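Local structure of Blr6230 protein (5NGG) at residues V50-D53 with G54-V57; K282-A285 with K286-A290. The protein is a zinc-dependent metallo-beta-lactamase of subclass B3, which probably inactivates beta-lactam antibiotics by hydrolysing their four-membered ring. All blocks are in the same frame, centred on the assembly; numbering follows the deposited sequence.

Interaction 1 (V50-D53 with G54-V57); sequences VGTD and GIAV
Thr52 OG1 is gripped from several sides: it accepts the backbone N-H of Ile55 (OG1 to N 2.9 Å) and that of Gly54 (OG1 to N 3.2 Å), and it is hydrogen-bonded to Trp34 O. The bond to Gly54 N, two residues on, closes an ST turn, and Ile55 N adds a second donor, inside the hairpin loop that joins strands 47-49 and 58-62 of the metallo-beta-lactamase fold. A chi1 of 70° sets the hydroxyl between its backbone N and carbonyl carbon, facing the turn. The two limbs run antiparallel. Thr52 N meets Ile55 O at 2.8 Å, close to the C=O axis, and Val50 N gives Val57 O an almost straight bond of 2.9 Å. Between these rungs Gly51 CA makes a CA-H...O contact with Ile55 O (3.4 Å), and Val57 CB packs on the same CA at 3.8 Å.

The buried loop leans on the zinc site. Ile55 touches Asp105, His106 and His242, all ligands of one zinc, and Gly54 O accepts a hydrogen bond from His242 ND1, which would help orient that ligand. At the strand end of the loop the valines cross at about a right angle, with Val50 CG2 lying 3.7 Å from Val57 CG1.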
loop_
_atom_site.group_PDB
_atom_site.type_symbol
_atom_site.label_atom_id
_atom_site.label_comp_id
_atom_site.label_asym_id
_atom_site.label_seq_id
_atom_site.Cartn_x
_atom_site.Cartn_y
_atom_site.Cartn_z
ATOM N N VAL A 50 -0.629 -7.724 -9.536
ATOM C CA VAL A 50 -1.900 -8.458 -9.663
ATOM C C VAL A 50 -3.101 -7.594 -9.256
ATOM O O VAL A 50 -4.189 -8.115 -8.975
ATOM C CB VAL A 50 -1.894 -9.801 -8.887
ATOM C CG1 VAL A 50 -0.851 -10.750 -9.453
ATOM C CG2 VAL A 50 -1.652 -9.579 -7.403
ATOM N N GLY A 51 -2.915 -6.270 -9.224
ATOM C CA GLY A 51 -3.983 -5.357 -8.793
ATOM C C GLY A 51 -4.943 -4.978 -9.911
ATOM O O GLY A 51 -5.065 -5.639 -10.954
ATOM N N THR A 52 -5.666 -3.895 -9.659
ATOM C CA THR A 52 -6.658 -3.360 -10.575
ATOM C C THR A 52 -6.041 -2.157 -11.287
ATOM O O THR A 52 -4.874 -1.813 -11.090
ATOM C CB THR A 52 -7.948 -2.972 -9.827
ATOM O OG1 THR A 52 -7.666 -1.827 -9.037
ATOM C CG2 THR A 52 -8.461 -4.111 -8.943
ATOM N N ASP A 53 -6.850 -1.492 -12.120
ATOM C CA ASP A 53 -6.383 -0.265 -12.735
ATOM C C ASP A 53 -6.118 0.893 -11.755
ATOM O O ASP A 53 -5.391 1.819 -12.093
ATOM C CB ASP A 53 -7.377 0.132 -13.849
ATOM C CG ASP A 53 -6.901 1.266 -14.693
ATOM O OD1 ASP A 53 -5.686 1.325 -15.000
ATOM O OD2 ASP A 53 -7.767 2.081 -15.074
ATOM N N GLY A 54 -6.705 0.820 -10.558
ATOM C CA GLY A 54 -6.595 1.901 -9.593
ATOM C C GLY A 54 -6.077 1.532 -8.230
ATOM O O GLY A 54 -5.834 2.452 -7.453
ATOM N N ILE A 55 -5.899 0.232 -7.931
ATOM C CA ILE A 55 -5.391 -0.229 -6.634
ATOM C C ILE A 55 -4.302 -1.262 -6.932
ATOM O O ILE A 55 -4.541 -2.236 -7.648
ATOM C CB ILE A 55 -6.489 -0.862 -5.757
ATOM C CG1 ILE A 55 -7.528 0.191 -5.351
ATOM C CG2 ILE A 55 -5.853 -1.508 -4.517
ATOM C CD1 ILE A 55 -8.783 -0.378 -4.753
ATOM N N ALA A 56 -3.114 -1.042 -6.390
ATOM C CA ALA A 56 -1.960 -1.923 -6.641
ATOM C C ALA A 56 -1.909 -3.031 -5.598
ATOM O O ALA A 56 -1.973 -2.769 -4.392
ATOM C CB ALA A 56 -0.687 -1.094 -6.588
ATOM N N VAL A 57 -1.740 -4.256 -6.082
ATOM C CA VAL A 57 -1.602 -5.469 -5.261
ATOM C C VAL A 57 -0.439 -6.222 -5.878
ATOM O O VAL A 57 -0.311 -6.218 -7.110
ATOM C CB VAL A 57 -2.903 -6.322 -5.288
ATOM C CG1 VAL A 57 -2.721 -7.593 -4.450
ATOM C CG2 VAL A 57 -4.085 -5.497 -4.791
#

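Interaction 2 (K282-A285 with K286-A290); sequences KQLA and KQTAA
Gln287 lies one helical turn beyond Gln283 on helix 268-291, its CB resting 3.5 Å from Gln283 O and its CG nearer still, at 3.3 Å. The same carbonyl oxygen accepts the backbone N-H of Gln287, one of five successive i to i+4 bonds that run through residues 282-290 of the alpha-helix. Beyond CG the chain runs extended and leaves this oxygen behind, Gln287 CD being already 4.1 Å from Gln283 O, and the amide is carried away from the helix axis. At the tip OE1 takes the N-H of Leu210 and NE2 gives to Asn208 O, so the amide is held from both ends by the backbone of one loop. NE2 also donates to a water (2.9 Å), which in turn donates to Gln283 OE1.

That oxygen is itself shared. Gln283 bends at chi2 (-49°) and lies alongside Lys286, pointing the same way; a second water donates to its OE1 (2.7 Å) and accepts from Lys286 NZ (2.7 Å). Two waters thus link three polar side chains, while Gln283 NE2 bonds to Asp279 OD1.

Farther round the helix, Thr288 turns its hydroxyl back onto the preceding turn. With chi1 at -63°, OG1 stands beside its own backbone N and donates to Leu284 O at 2.7 Å, from above the carbonyl plane. Thr288 N reaches the same oxygen at 2.9 Å from the opposite face, so this carbonyl has two donors from a single residue.

The stretch is near the C-terminal end of the long helix, with the lysines, alanines and Thr288 exposed. Its inner side, formed by Gln283, Leu284 and Gln287, packs on Val205 and Val211 of the loop between strand 193-199 and helix 219-232.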
loop_
_atom_site.group_PDB
_atom_site.type_symbol
_atom_site.label_atom_id
_atom_site.label_comp_id
_atom_site.label_asym_id
_atom_site.label_seq_id
_atom_site.Cartn_x
_atom_site.Cartn_y
_atom_site.Cartn_z
ATOM N N LYS A 282 -1.086 22.521 1.244
ATOM C CA LYS A 282 -2.354 23.040 0.680
ATOM C C LYS A 282 -3.574 22.539 1.468
ATOM O O LYS A 282 -4.484 23.303 1.807
ATOM C CB LYS A 282 -2.484 22.619 -0.795
ATOM C CG LYS A 282 -3.758 23.081 -1.496
ATOM C CD LYS A 282 -3.872 22.512 -2.906
ATOM C CE LYS A 282 -5.313 22.510 -3.398
ATOM N NZ LYS A 282 -5.494 21.772 -4.681
ATOM N N GLN A 283 -3.607 21.232 1.720
ATOM C CA GLN A 283 -4.736 20.657 2.457
ATOM C C GLN A 283 -4.803 21.129 3.898
ATOM O O GLN A 283 -5.906 21.370 4.397
ATOM C CB GLN A 283 -4.712 19.137 2.433
ATOM C CG GLN A 283 -4.714 18.513 1.047
ATOM C CD GLN A 283 -5.776 19.090 0.135
ATOM O OE1 GLN A 283 -6.919 19.288 0.541
ATOM N NE2 GLN A 283 -5.411 19.343 -1.108
ATOM N N LEU A 284 -3.658 21.250 4.566
ATOM C CA LEU A 284 -3.656 21.773 5.935
ATOM C C LEU A 284 -4.215 23.187 5.997
ATOM O O LEU A 284 -5.027 23.518 6.868
ATOM C CB LEU A 284 -2.236 21.721 6.516
ATOM C CG LEU A 284 -2.081 22.164 7.956
ATOM C CD1 LEU A 284 -2.885 21.283 8.890
ATOM C CD2 LEU A 284 -0.597 22.177 8.348
ATOM N N ALA A 285 -3.812 24.016 5.050
ATOM C CA ALA A 285 -4.331 25.388 4.974
ATOM C C ALA A 285 -5.829 25.396 4.704
ATOM O O ALA A 285 -6.575 26.167 5.313
ATOM C CB ALA A 285 -3.587 26.186 3.904
ATOM N N LYS A 286 -6.276 24.530 3.811
ATOM C CA LYS A 286 -7.692 24.461 3.474
ATOM C C LYS A 286 -8.537 24.046 4.680
ATOM O O LYS A 286 -9.584 24.644 4.983
ATOM C CB LYS A 286 -7.900 23.478 2.323
ATOM C CG LYS A 286 -9.351 23.248 1.925
ATOM C CD LYS A 286 -9.429 22.290 0.747
ATOM C CE LYS A 286 -10.864 21.866 0.462
ATOM N NZ LYS A 286 -10.990 21.219 -0.870
ATOM N N GLN A 287 -8.106 22.984 5.352
ATOM C CA GLN A 287 -8.846 22.505 6.523
ATOM C C GLN A 287 -8.807 23.496 7.669
ATOM O O GLN A 287 -9.784 23.632 8.395
ATOM C CB GLN A 287 -8.291 21.155 6.970
ATOM C CG GLN A 287 -8.530 20.037 5.970
ATOM C CD GLN A 287 -8.211 18.670 6.528
ATOM O OE1 GLN A 287 -8.145 18.488 7.762
ATOM N NE2 GLN A 287 -8.011 17.693 5.631
ATOM N N THR A 288 -7.680 24.184 7.841
ATOM C CA THR A 288 -7.576 25.212 8.866
ATOM C C THR A 288 -8.562 26.336 8.576
ATOM O O THR A 288 -9.273 26.793 9.487
ATOM C CB THR A 288 -6.135 25.729 8.955
ATOM O OG1 THR A 288 -5.286 24.642 9.346
ATOM C CG2 THR A 288 -5.967 26.844 9.965
ATOM N N ALA A 289 -8.611 26.798 7.328
ATOM C CA ALA A 289 -9.572 27.854 6.970
ATOM C C ALA A 289 -11.021 27.400 7.178
ATOM O O ALA A 289 -11.876 28.168 7.615
ATOM C CB ALA A 289 -9.369 28.328 5.540
ATOM N N ALA A 290 -11.298 26.141 6.869
ATOM C CA ALA A 290 -12.656 25.590 7.024
ATOM C C ALA A 290 -13.127 25.495 8.467
ATOM O O ALA A 290 -14.325 25.469 8.706
ATOM C CB ALA A 290 -12.770 24.235 6.353
HETATM O O HOH W 1 -8.256 18.075 2.726
HETATM O O HOH W 2 -9.113 19.256 -1.063
#

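In the fold
Interaction 1 comes first along the chain, in the hairpin loop between neighbouring strands of the seven-stranded sheet; interaction 2 follows more than 200 residues later, near the end of the last helix. Their centres are 30 Å apart and the nearest atoms about 18 Å. The first is buried, its centre 10 Å from that of the chain and the side chain of Ile55 about 6 Å from a zinc ion. The second is a surface contact, its centre 26 Å from that of the chain, its Gln287 side chain about 14 Å from a zinc. They share no strand or helix: one lies against the ligands of a zinc ion, the other is on the outer part of a long helix.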